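Local coordinates for oligopeptide-binding protein oppA (Lactococcus lactis, PDB 3DRF) that binds oligopeptides in a voluminous cavity that closes like a Venus fly-trap and delivers them to the OppABCDF ABC transporter for uptake, at residues 414-427 and 442-454. Residues are numbered along the deposited sequence; the frame is centred on the assembly and turned at random. Where two conformers were deposited one is given.
Sequences AARVGDANAETIAQ and LYNGKLMEFNSWV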
ATOM      1  N   ALA A 414     -12.480   3.367 -14.891  1.00  7.03           N
ATOM      2  CA  ALA A 414     -11.182   2.690 -15.110  1.00  7.12           C
ATOM      3  C   ALA A 414     -11.072   1.406 -14.222  1.00  7.39           C
ATOM      4  O   ALA A 414     -10.332   1.353 -13.275  1.00  8.18           O
ATOM      5  CB  ALA A 414      -9.994   3.657 -14.826  1.00  7.42           C
ATOM      6  N   ALA A 415     -11.886   0.414 -14.514  1.00  7.49           N
ATOM      7  CA  ALA A 415     -11.850  -0.859 -13.827  1.00  8.16           C
ATOM      8  C   ALA A 415     -10.573  -1.602 -14.238  1.00  8.29           C
ATOM      9  O   ALA A 415     -10.070  -1.485 -15.331  1.00  8.25           O
ATOM     10  CB  ALA A 415     -13.110  -1.676 -14.163  1.00  9.17           C
ATOM     11  N   ARG A 416     -10.078  -2.364 -13.275  1.00  8.74           N
ATOM     12  CA  ARG A 416      -8.814  -3.085 -13.407  1.00  9.67           C
ATOM     13  C   ARG A 416      -8.981  -4.575 -13.753  1.00 10.01           C
ATOM     14  O   ARG A 416      -9.951  -5.185 -13.434  1.00 10.11           O
ATOM     15  CB  ARG A 416      -8.027  -2.963 -12.092  1.00 10.74           C
ATOM     16  CG  ARG A 416      -7.811  -1.503 -11.621  1.00 12.83           C
ATOM     17  CD  ARG A 416      -6.768  -1.415 -10.516  1.00 16.14           C
ATOM     18  NE  ARG A 416      -7.190  -2.133  -9.353  1.00 18.86           N
ATOM     19  CZ  ARG A 416      -6.482  -2.197  -8.254  1.00 21.82           C
ATOM     20  NH1 ARG A 416      -5.322  -1.631  -8.192  1.00 24.36           N
ATOM     21  NH2 ARG A 416      -6.906  -2.910  -7.265  1.00 23.42           N
ATOM     22  N   VAL A 417      -7.956  -5.110 -14.406  1.00  9.77           N
ATOM     23  CA  VAL A 417      -7.841  -6.530 -14.653  1.00 10.40           C
ATOM     24  C   VAL A 417      -7.847  -7.191 -13.273  1.00 10.71           C
ATOM     25  O   VAL A 417      -7.321  -6.669 -12.348  1.00 11.62           O
ATOM     26  CB  VAL A 417      -6.487  -6.803 -15.402  1.00 10.73           C
ATOM     27  CG1 VAL A 417      -6.093  -8.330 -15.404  1.00 11.97           C
ATOM     28  CG2 VAL A 417      -6.625  -6.304 -16.848  1.00 11.77           C
ATOM     29  N   GLY A 418      -8.478  -8.358 -13.189  1.00 11.52           N
ATOM     30  CA  GLY A 418      -8.387  -9.211 -12.015  1.00 12.43           C
ATOM     31  C   GLY A 418      -8.457 -10.676 -12.416  1.00 13.10           C
ATOM     32  O   GLY A 418      -7.886 -11.107 -13.372  1.00 14.76           O
ATOM     33  N   ASP A 419      -9.203 -11.429 -11.623  1.00 13.12           N
ATOM     34  CA  ASP A 419      -9.415 -12.864 -11.849  1.00 12.70           C
ATOM     35  C   ASP A 419     -10.479 -13.080 -12.915  1.00 12.69           C
ATOM     36  O   ASP A 419     -10.897 -12.178 -13.578  1.00 11.64           O
ATOM     37  CB  ASP A 419      -9.776 -13.586 -10.515  1.00 13.59           C
ATOM     38  CG  ASP A 419     -11.136 -13.181  -9.927  1.00 13.88           C
ATOM     39  OD1 ASP A 419     -11.931 -12.571 -10.582  1.00 14.02           O
ATOM     40  OD2 ASP A 419     -11.370 -13.505  -8.752  1.00 15.73           O
ATOM     41  N   ALA A 420     -10.857 -14.341 -13.090  1.00 12.73           N
ATOM     42  CA  ALA A 420     -11.794 -14.691 -14.156  1.00 12.92           C
ATOM     43  C   ALA A 420     -13.182 -14.033 -14.026  1.00 12.59           C
ATOM     44  O   ALA A 420     -13.891 -14.004 -14.929  1.00 14.05           O
ATOM     45  CB  ALA A 420     -11.950 -16.224 -14.249  1.00 13.88           C
ATOM     46  N   ASN A 421     -13.485 -13.523 -12.846  1.00 11.43           N
ATOM     47  CA  ASN A 421     -14.762 -12.857 -12.617  1.00 10.98           C
ATOM     48  C   ASN A 421     -14.739 -11.320 -12.739  1.00 10.51           C
ATOM     49  O   ASN A 421     -15.772 -10.666 -12.603  1.00  9.92           O
ATOM     50  CB  ASN A 421     -15.295 -13.210 -11.235  1.00 11.12           C
ATOM     51  CG  ASN A 421     -15.342 -14.720 -10.986  1.00 12.55           C
ATOM     52  OD1 ASN A 421     -15.804 -15.440 -11.809  1.00 14.46           O
ATOM     53  ND2 ASN A 421     -14.964 -15.113  -9.812  1.00 12.99           N
ATOM     54  N   ALA A 422     -13.559 -10.743 -12.965  1.00 10.28           N
ATOM     55  CA  ALA A 422     -13.431  -9.280 -12.918  1.00  9.72           C
ATOM     56  C   ALA A 422     -14.305  -8.561 -13.954  1.00 10.15           C
ATOM     57  O   ALA A 422     -14.896  -7.579 -13.665  1.00  9.56           O
ATOM     58  CB  ALA A 422     -11.935  -8.872 -13.066  1.00 10.25           C
ATOM     59  N   GLU A 423     -14.391  -9.095 -15.162  1.00 10.51           N
ATOM     60  CA  GLU A 423     -15.242  -8.484 -16.197  1.00 12.04           C
ATOM     61  C   GLU A 423     -16.732  -8.532 -15.785  1.00 10.81           C
ATOM     62  O   GLU A 423     -17.430  -7.553 -15.888  1.00 10.21           O
ATOM     63  CB  GLU A 423     -15.096  -9.200 -17.563  1.00 13.61           C
ATOM     64  CG  GLU A 423     -13.763  -9.209 -18.195  1.00 18.31           C
ATOM     65  CD  GLU A 423     -13.630  -8.158 -19.246  1.00 23.35           C
ATOM     66  OE1 GLU A 423     -14.558  -7.319 -19.435  1.00 26.43           O
ATOM     67  OE2 GLU A 423     -12.535  -8.226 -19.819  1.00 27.09           O
ATOM     68  N   THR A 424     -17.132  -9.679 -15.296  1.00 10.43           N
ATOM     69  CA  THR A 424     -18.498  -9.903 -14.826  1.00 10.54           C
ATOM     70  C   THR A 424     -18.852  -8.904 -13.704  1.00  9.21           C
ATOM     71  O   THR A 424     -19.864  -8.281 -13.707  1.00  8.97           O
ATOM     72  CB  THR A 424     -18.661 -11.363 -14.323  1.00 11.02           C
ATOM     73  OG1 THR A 424     -18.489 -12.245 -15.440  1.00 13.01           O
ATOM     74  CG2 THR A 424     -20.055 -11.594 -13.758  1.00 11.75           C
ATOM     75  N   ILE A 425     -17.952  -8.752 -12.758  1.00  8.50           N
ATOM     76  CA  ILE A 425     -18.193  -7.888 -11.598  1.00  8.68           C
ATOM     77  C   ILE A 425     -18.261  -6.424 -12.034  1.00  7.97           C
ATOM     78  O   ILE A 425     -19.168  -5.758 -11.645  1.00  8.27           O
ATOM     79  CB  ILE A 425     -17.112  -8.111 -10.499  1.00  8.84           C
ATOM     80  CG1 ILE A 425     -17.319  -9.489  -9.882  1.00  8.85           C
ATOM     81  CG2 ILE A 425     -17.203  -7.008  -9.449  1.00  9.26           C
ATOM     82  CD1 ILE A 425     -16.113  -9.948  -9.061  1.00 10.76           C
ATOM     83  N   ALA A 426     -17.336  -5.980 -12.871  1.00  8.21           N
ATOM     84  CA  ALA A 426     -17.378  -4.594 -13.363  1.00  8.65           C
ATOM     85  C   ALA A 426     -18.669  -4.301 -14.149  1.00  8.57           C
ATOM     86  O   ALA A 426     -19.271  -3.312 -13.961  1.00  8.48           O
ATOM     87  CB  ALA A 426     -16.125  -4.312 -14.212  1.00  9.07           C
ATOM     88  N   GLN A 427     -19.084  -5.211 -15.027  1.00  8.94           N
ATOM     89  CA  GLN A 427     -20.340  -5.048 -15.772  1.00  9.94           C
ATOM     90  C   GLN A 427     -21.552  -5.055 -14.828  1.00  9.28           C
ATOM     91  O   GLN A 427     -22.476  -4.320 -15.021  1.00  9.36           O
ATOM     92  CB  GLN A 427     -20.461  -6.149 -16.830  1.00 10.58           C
ATOM     93  CG  GLN A 427     -19.543  -6.010 -17.988  1.00 15.14           C
ATOM     94  CD  GLN A 427     -19.667  -4.711 -18.727  1.00 18.18           C
ATOM     95  OE1 GLN A 427     -20.685  -4.072 -18.758  1.00 20.62           O
ATOM     96  NE2 GLN A 427     -18.624  -4.408 -19.408  1.00 20.80           N
ATOM     97  N   LEU A 442     -16.435   1.464 -19.526  1.00  8.29           N
ATOM     98  CA  LEU A 442     -15.057   1.101 -19.216  1.00  8.32           C
ATOM     99  C   LEU A 442     -14.071   2.008 -19.944  1.00  8.42           C
ATOM    100  O   LEU A 442     -14.281   2.366 -21.103  1.00  9.79           O
ATOM    101  CB  LEU A 442     -14.794  -0.362 -19.580  1.00  8.72           C
ATOM    102  CG  LEU A 442     -15.554  -1.411 -18.766  1.00  9.45           C
ATOM    103  CD1 LEU A 442     -15.213  -2.814 -19.246  1.00 11.57           C
ATOM    104  CD2 LEU A 442     -15.254  -1.261 -17.282  1.00 10.46           C
ATOM    105  N   TYR A 443     -12.952   2.295 -19.307  1.00  7.65           N
ATOM    106  CA  TYR A 443     -11.847   3.028 -19.940  1.00  8.44           C
ATOM    107  C   TYR A 443     -11.324   2.234 -21.148  1.00  8.54           C
ATOM    108  O   TYR A 443     -10.907   1.130 -21.043  1.00  9.00           O
ATOM    109  CB  TYR A 443     -10.715   3.218 -18.922  1.00  8.25           C
ATOM    110  CG  TYR A 443      -9.593   4.127 -19.401  1.00  8.16           C
ATOM    111  CD1 TYR A 443      -9.540   5.444 -18.970  1.00  7.82           C
ATOM    112  CD2 TYR A 443      -8.609   3.661 -20.266  1.00  9.71           C
ATOM    113  CE1 TYR A 443      -8.544   6.293 -19.384  1.00  9.10           C
ATOM    114  CE2 TYR A 443      -7.614   4.501 -20.679  1.00  9.77           C
ATOM    115  CZ  TYR A 443      -7.584   5.803 -20.234  1.00 10.17           C
ATOM    116  OH  TYR A 443      -6.579   6.613 -20.700  1.00 10.83           O
ATOM    117  N   ASN A 444     -11.454   2.865 -22.303  1.00  8.85           N
ATOM    118  CA  ASN A 444     -11.073   2.251 -23.603  1.00  9.38           C
ATOM    119  C   ASN A 444     -11.793   0.923 -23.874  1.00 10.15           C
ATOM    120  O   ASN A 444     -11.310   0.097 -24.603  1.00 11.35           O
ATOM    121  CB  ASN A 444      -9.550   2.126 -23.752  1.00  9.72           C
ATOM    122  CG  ASN A 444      -8.887   3.505 -23.975  1.00  9.63           C
ATOM    123  OD1 ASN A 444      -9.528   4.502 -24.108  1.00 10.31           O
ATOM    124  ND2 ASN A 444      -7.583   3.510 -24.051  1.00 10.90           N
ATOM    125  N   GLY A 445     -12.954   0.753 -23.269  1.00 10.67           N
ATOM    126  CA  GLY A 445     -13.815  -0.406 -23.527  1.00 11.25           C
ATOM    127  C   GLY A 445     -13.295  -1.718 -22.983  1.00 11.40           C
ATOM    128  O   GLY A 445     -13.718  -2.742 -23.400  1.00 13.12           O
ATOM    129  N   LYS A 446     -12.338  -1.666 -22.050  1.00 10.94           N
ATOM    130  CA  LYS A 446     -11.755  -2.877 -21.487  1.00 11.16           C
ATOM    131  C   LYS A 446     -11.237  -2.630 -20.071  1.00 10.22           C
ATOM    132  O   LYS A 446     -11.162  -1.548 -19.634  1.00 10.90           O
ATOM    133  CB  LYS A 446     -10.556  -3.272 -22.368  1.00 12.02           C
ATOM    134  CG  LYS A 446      -9.507  -2.240 -22.439  1.00 14.83           C
ATOM    135  CD  LYS A 446      -8.369  -2.840 -23.277  1.00 18.45           C
ATOM    136  CE  LYS A 446      -7.138  -2.243 -22.942  1.00 20.69           C
ATOM    137  NZ  LYS A 446      -6.599  -2.473 -21.628  1.00 21.50           N
ATOM    138  N   LEU A 447     -10.835  -3.699 -19.425  1.00  9.94           N
ATOM    139  CA  LEU A 447     -10.183  -3.626 -18.108  1.00  9.71           C
ATOM    140  C   LEU A 447      -8.735  -3.210 -18.247  1.00  9.41           C
ATOM    141  O   LEU A 447      -8.082  -3.547 -19.157  1.00 10.53           O
ATOM    142  CB  LEU A 447     -10.297  -4.988 -17.423  1.00  9.80           C
ATOM    143  CG  LEU A 447     -11.716  -5.512 -17.153  1.00 10.47           C
ATOM    144  CD1 LEU A 447     -11.573  -6.894 -16.401  1.00 12.05           C
ATOM    145  CD2 LEU A 447     -12.516  -4.507 -16.353  1.00 12.56           C
ATOM    146  N   MET A 448      -8.233  -2.484 -17.270  1.00  8.54           N
ATOM    147  CA  MET A 448      -6.901  -1.887 -17.355  1.00  8.97           C
ATOM    148  C   MET A 448      -5.853  -2.761 -16.663  1.00  8.98           C
ATOM    149  O   MET A 448      -6.024  -3.161 -15.551  1.00  9.64           O
ATOM    150  CB  MET A 448      -6.944  -0.489 -16.691  1.00  9.09           C
ATOM    151  CG  MET A 448      -5.656   0.334 -16.963  1.00 10.61           C
ATOM    152  SD  MET A 448      -5.760   2.039 -16.387  1.00 12.33           S
ATOM    153  CE  MET A 448      -6.882   2.726 -17.618  1.00 14.12           C
ATOM    154  N   GLU A 449      -4.766  -3.017 -17.357  1.00  8.97           N
ATOM    155  CA  GLU A 449      -3.610  -3.781 -16.809  1.00  8.98           C
ATOM    156  C   GLU A 449      -2.982  -3.021 -15.593  1.00  8.43           C
ATOM    157  O   GLU A 449      -2.914  -1.818 -15.565  1.00  8.89           O
ATOM    158  CB  GLU A 449      -2.571  -3.985 -17.944  1.00 10.33           C
ATOM    159  CG  GLU A 449      -1.336  -4.834 -17.547  1.00 11.12           C
ATOM    160  CD  GLU A 449      -0.192  -4.018 -16.963  1.00 11.95           C
ATOM    161  OE1 GLU A 449      -0.050  -2.862 -17.331  1.00 12.62           O
ATOM    162  OE2 GLU A 449       0.527  -4.579 -16.174  1.00 12.64           O
ATOM    163  N   PHE A 450      -2.575  -3.795 -14.612  1.00  8.70           N
ATOM    164  CA  PHE A 450      -2.175  -3.237 -13.314  1.00  8.71           C
ATOM    165  C   PHE A 450      -0.995  -2.221 -13.336  1.00  8.95           C
ATOM    166  O   PHE A 450      -1.115  -1.170 -12.814  1.00  9.13           O
ATOM    167  CB  PHE A 450      -1.894  -4.351 -12.315  1.00  9.20           C
ATOM    168  CG  PHE A 450      -1.416  -3.842 -10.957  1.00  9.37           C
ATOM    169  CD1 PHE A 450      -2.263  -3.182 -10.062  1.00 10.59           C
ATOM    170  CD2 PHE A 450      -0.117  -4.027 -10.583  1.00 11.18           C
ATOM    171  CE1 PHE A 450      -1.770  -2.736  -8.806  1.00 11.52           C
ATOM    172  CE2 PHE A 450       0.349  -3.602  -9.345  1.00 12.37           C
ATOM    173  CZ  PHE A 450      -0.476  -2.957  -8.472  1.00 12.48           C
ATOM    174  N   ASN A 451       0.115  -2.586 -13.979  1.00  9.04           N
ATOM    175  CA  ASN A 451       1.258  -1.666 -14.024  1.00  9.54           C
ATOM    176  C   ASN A 451       0.881  -0.358 -14.750  1.00  9.63           C
ATOM    177  O   ASN A 451       1.251   0.674 -14.303  1.00  9.82           O
ATOM    178  CB  ASN A 451       2.507  -2.343 -14.663  1.00  9.68           C
ATOM    179  CG  ASN A 451       3.078  -3.491 -13.826  1.00 10.59           C
ATOM    180  OD1 ASN A 451       2.944  -3.554 -12.639  1.00 10.80           O
ATOM    181  ND2 ASN A 451       3.734  -4.410 -14.511  1.00 10.66           N
ATOM    182  N   SER A 452       0.121  -0.460 -15.824  0.50  9.80           N
ATOM    183  CA  SER A 452      -0.389   0.713 -16.545  0.50 10.12           C
ATOM    184  C   SER A 452      -1.261   1.582 -15.634  0.50  9.49           C
ATOM    185  O   SER A 452      -1.138   2.812 -15.612  0.50  8.97           O
ATOM    186  CB  SER A 452      -1.197   0.271 -17.768  0.50 10.34           C
ATOM    187  OG  SER A 452      -0.359  -0.287 -18.767  0.50 13.01           O
ATOM    188  N   TRP A 453      -2.123   0.931 -14.877  1.00  9.07           N
ATOM    189  CA  TRP A 453      -3.030   1.644 -13.950  1.00  8.18           C
ATOM    190  C   TRP A 453      -2.225   2.415 -12.885  1.00  8.22           C
ATOM    191  O   TRP A 453      -2.496   3.521 -12.612  1.00  7.93           O
ATOM    192  CB  TRP A 453      -3.965   0.649 -13.297  1.00  8.20           C
ATOM    193  CG  TRP A 453      -4.930   1.278 -12.260  1.00  7.65           C
ATOM    194  CD1 TRP A 453      -6.131   1.831 -12.496  1.00  7.78           C
ATOM    195  CD2 TRP A 453      -4.704   1.367 -10.875  1.00  9.03           C
ATOM    196  NE1 TRP A 453      -6.681   2.259 -11.339  1.00  8.81           N
ATOM    197  CE2 TRP A 453      -5.830   1.984 -10.307  1.00  9.24           C
ATOM    198  CE3 TRP A 453      -3.666   0.957 -10.044  1.00 10.80           C
ATOM    199  CZ2 TRP A 453      -5.939   2.247  -8.934  1.00  9.98           C
ATOM    200  CZ3 TRP A 453      -3.778   1.194  -8.689  1.00 11.83           C
ATOM    201  CH2 TRP A 453      -4.926   1.830  -8.141  1.00 10.96           C
ATOM    202  N   VAL A 454      -1.210   1.782 -12.329  1.00  8.09           N
ATOM    203  CA  VAL A 454      -0.367   2.433 -11.325  1.00  8.23           C
ATOM    204  C   VAL A 454       0.288   3.689 -11.936  1.00  8.52           C
ATOM    205  O   VAL A 454       0.274   4.740 -11.335  1.00  8.47           O
ATOM    206  CB  VAL A 454       0.729   1.496 -10.719  1.00  8.41           C
ATOM    207  CG1 VAL A 454       1.625   2.302  -9.717  1.00 10.28           C
ATOM    208  CG2 VAL A 454       0.079   0.322  -9.967  1.00  9.38           C
TER
HETATM  209  O   HOH W   1     -10.979   0.147 -17.479  1.00 12.07           O
HETATM  210  O   HOH W   2     -11.821  -6.071 -20.742  1.00 27.33           O
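L447 and R416 bury the most surface where 414-427 meets 442-454, one on the apolar side of a short backbone pairing, the other at the bound peptide. The pairing is a single bridge between R416 and M448: M448 N donates to A415 O (2.9 Å) and V417 N to M448 O (3.0 Å), joining the loops that follow parallel strands 407-414 and 439-442 of a beta-alpha-beta crossover through helix 422-435. L447 is directed into 414-427 and divides its two methyls. CD2 rests on A415 CB at 3.6 Å, whereas CD1 reaches A422 and the bent chain of E423, meeting E423 CG at 3.7 Å. L447 N donates to a water (2.9 Å).

R416 runs over one face of the W453 indole. Its CD sits 3.5 Å from the centroid of the five-membered ring, a CH-pi contact, and the bend at chi3 (-63°) carries the guanidinium on over the six-membered ring. There CZ stands 4.3 Å from the centroid in a cation-pi contact, with the guanidinium tilted 61° to the indole; NH1 also meets the edge of F450 and makes a weak hydrogen bond to the peptide backbone. T469 takes the indole N-H, helping to fix the ring. A leucine in place of W453 has neither indole face nor N-H, so the guanidinium would probably be less firmly placed and T469 OG1 would be likely to lose this donor. The aromatic support thus helps to place a cationic group beside the peptide backbone, consistent with recognition not tied to one side chain, while W453 also packs on an apolar side chain of the peptide.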